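D-glycero-beta-D-manno-heptose-1,7-bisphosphate 7-phosphatase (Mesorhizobium loti, PDB 2O2X) removes the C-7 phosphate of D-glycero-beta-D-manno-heptose 1,7-bisphosphate, a step in making ADP-heptose, with magnesium as cofactor. Local coordinates at residues L31-L36 with Q155-V160; I84-F89 with H121-G126. All coordinates share one frame; numbering follows the deposited sequence. Where two conformers were deposited one is given.

Contact 1: residues L31-L36 with Q155-V160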
loop_
_atom_site.group_PDB
_atom_site.type_symbol
_atom_site.label_atom_id
_atom_site.label_comp_id
_atom_site.label_asym_id
_atom_site.label_seq_id
_atom_site.Cartn_x
_atom_site.Cartn_y
_atom_site.Cartn_z
ATOM N N LEU A 31 8.300 14.896 0.767
ATOM C CA LEU A 31 8.162 14.060 1.960
ATOM C C LEU A 31 8.343 12.595 1.554
ATOM O O LEU A 31 7.910 12.189 0.465
ATOM C CB LEU A 31 6.789 14.201 2.596
ATOM C CG LEU A 31 6.493 15.506 3.324
ATOM C CD1 LEU A 31 5.055 15.512 3.800
ATOM C CD2 LEU A 31 7.479 15.659 4.476
ATOM N N PRO A 32 8.886 11.792 2.468
ATOM C CA PRO A 32 8.778 10.343 2.306
ATOM C C PRO A 32 7.361 9.896 2.585
ATOM O O PRO A 32 6.609 10.610 3.241
ATOM C CB PRO A 32 9.695 9.785 3.399
ATOM C CG PRO A 32 10.322 10.940 4.062
ATOM C CD PRO A 32 9.538 12.148 3.732
ATOM N N ALA A 33 7.006 8.733 2.048
ATOM C CA ALA A 33 5.700 8.129 2.277
ATOM C C ALA A 33 5.860 6.785 2.939
ATOM O O ALA A 33 6.919 6.150 2.858
ATOM C CB ALA A 33 4.965 7.939 0.964
ATOM N N LEU A 34 4.783 6.370 3.584
ATOM C CA LEU A 34 4.600 5.005 4.033
ATOM C C LEU A 34 3.686 4.328 3.045
ATOM O O LEU A 34 2.491 4.613 3.009
ATOM C CB LEU A 34 4.008 4.933 5.447
ATOM C CG LEU A 34 3.705 3.516 5.971
ATOM C CD1 LEU A 34 4.943 2.690 6.089
ATOM C CD2 LEU A 34 2.983 3.608 7.301
ATOM N N PHE A 35 4.246 3.429 2.241
ATOM C CA PHE A 35 3.466 2.608 1.318
ATOM C C PHE A 35 3.015 1.335 2.023
ATOM O O PHE A 35 3.827 0.665 2.651
ATOM C CB PHE A 35 4.296 2.208 0.091
ATOM C CG PHE A 35 4.612 3.356 -0.856
ATOM C CD1 PHE A 35 3.680 3.771 -1.807
ATOM C CD2 PHE A 35 5.836 4.017 -0.801
ATOM C CE1 PHE A 35 3.959 4.806 -2.691
ATOM C CE2 PHE A 35 6.109 5.055 -1.701
ATOM C CZ PHE A 35 5.160 5.445 -2.628
ATOM N N LEU A 36 1.742 0.983 1.858
ATOM C CA LEU A 36 1.172 -0.217 2.443
ATOM C C LEU A 36 0.454 -1.018 1.391
ATOM O O LEU A 36 -0.404 -0.508 0.676
ATOM C CB LEU A 36 0.137 0.137 3.523
ATOM C CG LEU A 36 0.650 0.964 4.717
ATOM C CD1 LEU A 36 -0.498 1.314 5.666
ATOM C CD2 LEU A 36 1.760 0.221 5.448
ATOM N N GLN A 155 13.292 7.713 -2.249
ATOM C CA GLN A 155 14.486 7.083 -1.722
ATOM C C GLN A 155 14.400 6.939 -0.206
ATOM O O GLN A 155 14.961 6.022 0.348
ATOM C CB GLN A 155 15.731 7.880 -2.140
ATOM C CG GLN A 155 16.006 7.843 -3.642
ATOM C CD GLN A 155 15.017 8.648 -4.489
ATOM O OE1 GLN A 155 14.372 9.604 -4.019
ATOM N NE2 GLN A 155 14.891 8.256 -5.755
ATOM N N ARG A 156 13.680 7.839 0.465
ATOM C CA ARG A 156 13.510 7.768 1.914
ATOM C C ARG A 156 12.193 7.101 2.346
ATOM O O ARG A 156 11.943 6.974 3.534
ATOM C CB ARG A 156 13.616 9.162 2.529
ATOM C CG ARG A 156 14.971 9.837 2.267
ATOM C CD ARG A 156 15.089 11.170 2.998
ATOM N NE ARG A 156 15.033 11.007 4.447
ATOM C CZ ARG A 156 14.226 11.677 5.281
ATOM N NH1 ARG A 156 13.359 12.600 4.841
ATOM N NH2 ARG A 156 14.296 11.424 6.587
ATOM N N SER A 157 11.348 6.699 1.391
ATOM C CA SER A 157 10.054 6.078 1.704
ATOM C C SER A 157 10.222 4.658 2.191
ATOM O O SER A 157 11.283 4.038 2.034
ATOM C CB SER A 157 9.157 6.127 0.455
ATOM O OG SER A 157 8.844 7.486 0.133
ATOM N N LEU A 158 9.159 4.150 2.822
ATOM C CA LEU A 158 9.136 2.792 3.333
ATOM C C LEU A 158 7.943 2.074 2.734
ATOM O O LEU A 158 6.970 2.705 2.349
ATOM C CB LEU A 158 8.956 2.848 4.850
ATOM C CG LEU A 158 9.950 3.738 5.622
ATOM C CD1 LEU A 158 9.567 3.715 7.103
ATOM C CD2 LEU A 158 11.381 3.272 5.433
ATOM N N ILE A 159 8.040 0.750 2.643
ATOM C CA ILE A 159 6.927 -0.072 2.186
ATOM C C ILE A 159 6.749 -1.237 3.151
ATOM O O ILE A 159 7.740 -1.768 3.685
ATOM C CB ILE A 159 7.080 -0.582 0.740
ATOM C CG1 ILE A 159 5.781 -1.291 0.267
ATOM C CG2 ILE A 159 8.350 -1.437 0.554
ATOM C CD1 ILE A 159 5.600 -1.369 -1.235
ATOM N N VAL A 160 5.492 -1.610 3.397
ATOM C CA VAL A 160 5.124 -2.753 4.226
ATOM C C VAL A 160 4.127 -3.595 3.437
ATOM O O VAL A 160 3.163 -3.068 2.875
ATOM C CB VAL A 160 4.497 -2.296 5.531
ATOM C CG1 VAL A 160 4.254 -3.515 6.416
ATOM C CG2 VAL A 160 5.356 -1.231 6.197
#
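The Phe35 ring meets segment 155-160 with its edge: Leu158 O and Ser157 CB lie near the ring plane, the latter 3.9 Å from CE2. With CG anti to the carbonyl carbon (chi1 -70°), the ring swings back along its own strand to Ser157, while Phe35 CB rests on Ile159 CG1. Leu152, Leu154 and, from strand 75-80, Val76 and Val78 also pack on the Phe35 side chain. The guanidinium of Arg156 comes obliquely to Pro32, Arg156 NH1 3.5 Å from Pro32 CG, the arginine chain running alongside the proline ring. From Leu34 with Leu158 to Leu36 with Val160 the backbones pair as parallel strands. Leu158 N donates to Ala33 O, Phe35 N to Leu158 O (2.8 Å) and Val160 N to Phe35 O, and Phe35 O also receives the CA-H of Ile159. These are central strands of the Rossmann-like HAD sheet: 34-36 lies between 75-80 and 158-161, and its C-terminal end leads directly to Asp37, by similarity the nucleophile. Ser157 OG takes a nearly straight bond from Ala33 N (2.9 Å, 172° at the hydrogen) and is also hydrogen-bonded to Asp153 O, giving this buried hydroxyl two backbone partners. On the face opposite Phe35 and Ile159, Leu34 reaches obliquely across to Val160, CD1 to CG2 3.9 Å, because its CG stands anti to the backbone N (chi1 177°). Leu36 lies alongside Val160, Leu36 CD2 3.7 Å from Val160 CB. Helix 199-211 covers this face: Ile209 packs on both Leu34 and Leu158, Leu205 on Val160.

Contact 2: residues I84-F89 with H121-G126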
loop_
_atom_site.group_PDB
_atom_site.type_symbol
_atom_site.label_atom_id
_atom_site.label_comp_id
_atom_site.label_asym_id
_atom_site.label_seq_id
_atom_site.Cartn_x
_atom_site.Cartn_y
_atom_site.Cartn_z
ATOM N N ILE A 84 -10.157 -8.811 -10.367
ATOM C CA ILE A 84 -10.903 -8.047 -11.354
ATOM C C ILE A 84 -10.626 -8.569 -12.761
ATOM O O ILE A 84 -11.566 -8.845 -13.494
ATOM C CB ILE A 84 -10.635 -6.511 -11.194
ATOM C CG1 ILE A 84 -11.156 -6.066 -9.825
ATOM C CG2 ILE A 84 -11.318 -5.723 -12.301
ATOM C CD1 ILE A 84 -10.831 -4.653 -9.433
ATOM N N ALA A 85 -9.366 -8.751 -13.128
ATOM C CA ALA A 85 -9.034 -9.330 -14.428
ATOM C C ALA A 85 -9.575 -10.741 -14.587
ATOM O O ALA A 85 -9.867 -11.184 -15.716
ATOM C CB ALA A 85 -7.546 -9.332 -14.655
ATOM N N ARG A 86 -9.641 -11.454 -13.473
ATOM C CA ARG A 86 -10.058 -12.865 -13.470
ATOM C C ARG A 86 -11.566 -13.056 -13.413
ATOM O O ARG A 86 -12.056 -14.178 -13.455
ATOM C CB ARG A 86 -9.377 -13.568 -12.321
ATOM C CG ARG A 86 -7.873 -13.475 -12.452
ATOM C CD ARG A 86 -7.144 -13.880 -11.226
ATOM N NE ARG A 86 -6.818 -15.286 -11.280
ATOM C CZ ARG A 86 -5.773 -15.818 -10.659
ATOM N NH1 ARG A 86 -4.961 -15.062 -9.909
ATOM N NH2 ARG A 86 -5.549 -17.110 -10.786
ATOM N N GLY A 87 -12.306 -11.962 -13.305
ATOM C CA GLY A 87 -13.785 -12.036 -13.348
ATOM C C GLY A 87 -14.434 -12.385 -12.021
ATOM O O GLY A 87 -15.669 -12.577 -11.922
ATOM N N TYR A 88 -13.636 -12.439 -10.972
ATOM C CA TYR A 88 -14.155 -12.758 -9.666
ATOM C C TYR A 88 -14.994 -11.625 -9.093
ATOM O O TYR A 88 -15.826 -11.841 -8.212
ATOM C CB TYR A 88 -13.005 -13.065 -8.701
ATOM C CG TYR A 88 -12.088 -14.200 -9.101
ATOM C CD1 TYR A 88 -12.522 -15.250 -9.892
ATOM C CD2 TYR A 88 -10.786 -14.224 -8.644
ATOM C CE1 TYR A 88 -11.668 -16.275 -10.276
ATOM C CE2 TYR A 88 -9.935 -15.259 -8.975
ATOM C CZ TYR A 88 -10.376 -16.275 -9.788
ATOM O OH TYR A 88 -9.501 -17.308 -10.140
ATOM N N PHE A 89 -14.695 -10.410 -9.533
ATOM C CA PHE A 89 -15.427 -9.188 -9.144
ATOM C C PHE A 89 -14.957 -8.040 -10.049
ATOM O O PHE A 89 -14.110 -8.216 -10.915
ATOM C CB PHE A 89 -15.318 -8.875 -7.647
ATOM C CG PHE A 89 -13.894 -8.706 -7.152
ATOM C CD1 PHE A 89 -13.179 -9.801 -6.731
ATOM C CD2 PHE A 89 -13.322 -7.455 -7.035
ATOM C CE1 PHE A 89 -11.873 -9.658 -6.273
ATOM C CE2 PHE A 89 -12.026 -7.294 -6.562
ATOM C CZ PHE A 89 -11.297 -8.413 -6.187
ATOM N N HIS A 121 -3.778 -8.882 -14.833
ATOM C CA HIS A 121 -3.114 -10.120 -14.447
ATOM C C HIS A 121 -3.044 -11.073 -15.621
ATOM O O HIS A 121 -4.004 -11.174 -16.382
ATOM C CB HIS A 121 -3.873 -10.759 -13.278
ATOM C CG HIS A 121 -3.180 -11.926 -12.636
ATOM N ND1 HIS A 121 -3.296 -13.223 -13.099
ATOM C CD2 HIS A 121 -2.389 -11.988 -11.540
ATOM C CE1 HIS A 121 -2.588 -14.027 -12.321
ATOM N NE2 HIS A 121 -2.034 -13.305 -11.361
ATOM N N GLU A 122 -1.956 -11.833 -15.683
ATOM C CA GLU A 122 -1.695 -12.800 -16.788
ATOM C C GLU A 122 -2.764 -13.870 -16.946
ATOM O O GLU A 122 -3.001 -14.346 -18.072
ATOM C CB GLU A 122 -0.332 -13.463 -16.598
ATOM C CG GLU A 122 -0.187 -14.317 -15.366
ATOM C CD GLU A 122 -0.555 -15.770 -15.573
ATOM O OE1 GLU A 122 -0.659 -16.227 -16.743
ATOM O OE2 GLU A 122 -0.719 -16.471 -14.544
ATOM N N ALA A 123 -3.402 -14.253 -15.839
ATOM C CA ALA A 123 -4.417 -15.291 -15.838
ATOM C C ALA A 123 -5.820 -14.754 -15.976
ATOM O O ALA A 123 -6.807 -15.451 -15.748
ATOM C CB ALA A 123 -4.294 -16.149 -14.574
ATOM N N GLY A 124 -5.941 -13.497 -16.386
ATOM C CA GLY A 124 -7.207 -12.896 -16.558
ATOM C C GLY A 124 -7.895 -13.459 -17.769
ATOM O O GLY A 124 -7.338 -14.263 -18.534
ATOM N N VAL A 125 -9.112 -13.045 -17.941
ATOM C CA VAL A 125 -9.791 -13.365 -19.176
ATOM C C VAL A 125 -10.336 -12.088 -19.762
ATOM O O VAL A 125 -11.050 -11.338 -19.127
ATOM C CB VAL A 125 -10.844 -14.462 -19.008
ATOM C CG1 VAL A 125 -11.906 -14.080 -17.984
ATOM C CG2 VAL A 125 -11.449 -14.816 -20.376
ATOM N N GLY A 126 -9.924 -11.831 -20.977
ATOM C CA GLY A 126 -10.394 -10.675 -21.670
ATOM C C GLY A 126 -9.343 -9.604 -21.702
ATOM O O GLY A 126 -8.143 -9.848 -21.471
HETATM O O HOH W 1 -8.092 -16.741 -13.655
#
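Ala85, in the short, weakly bonded helix 82-85, points its methyl at the turn of 121-126, CB lying 3.8 Å from His121 N and close to Gly124 CA. Its carbonyl O accepts the N-H of Val125 at 3.0 Å, with the donor tilted 32° from the carbonyl plane. Next, Arg86 bends at chi3 (92°) and lays its guanidinium on one face of the His121 imidazole, planes 19° apart and centres 4.5 Å apart; NH1 sits toward the ring's rim, 3.5 Å from CE1. Ala123 CB also lies over a face of the guanidinium, while NE reaches Ala123 O through a water. Gly87 then leaves the helix with positive phi in a Schellman motif, and the Tyr88 ring takes Arg86 CB over the centre of one face. Across the contact, a type I turn runs from His121 to Gly124, and His121 ND1 accepts the N-H of Ala123 (2.9 Å), somewhat out of the ring plane, which should limit the imidazole's rotation beneath the arginine. Since ND1 is used as an acceptor, the proton of a neutral ring would be expected on NE2; the stacked arginine would probably disfavour a second proton and a cationic imidazole.

Overall arrangement
The two contacts lie on opposite sides of the chain's centre, their own centres 29 Å apart and their nearest atoms about 15 Å apart, without touching. Contact 1 is buried in the middle of the sheet, contact 2 at the surface, and both segments of contact 2 fall within the sequence that separates 31-36 from 155-160. Each borders residues assigned by similarity to the substrate site. In contact 1 the side chain of Ile159 is about 5 Å from that of Lys137, which stabilises the phosphoryl group, and that of Leu36 about 6 Å from that of Asp37. In contact 2 that of His121 is about 3 Å from that of Ser82 and about 4 Å from that of Arg136.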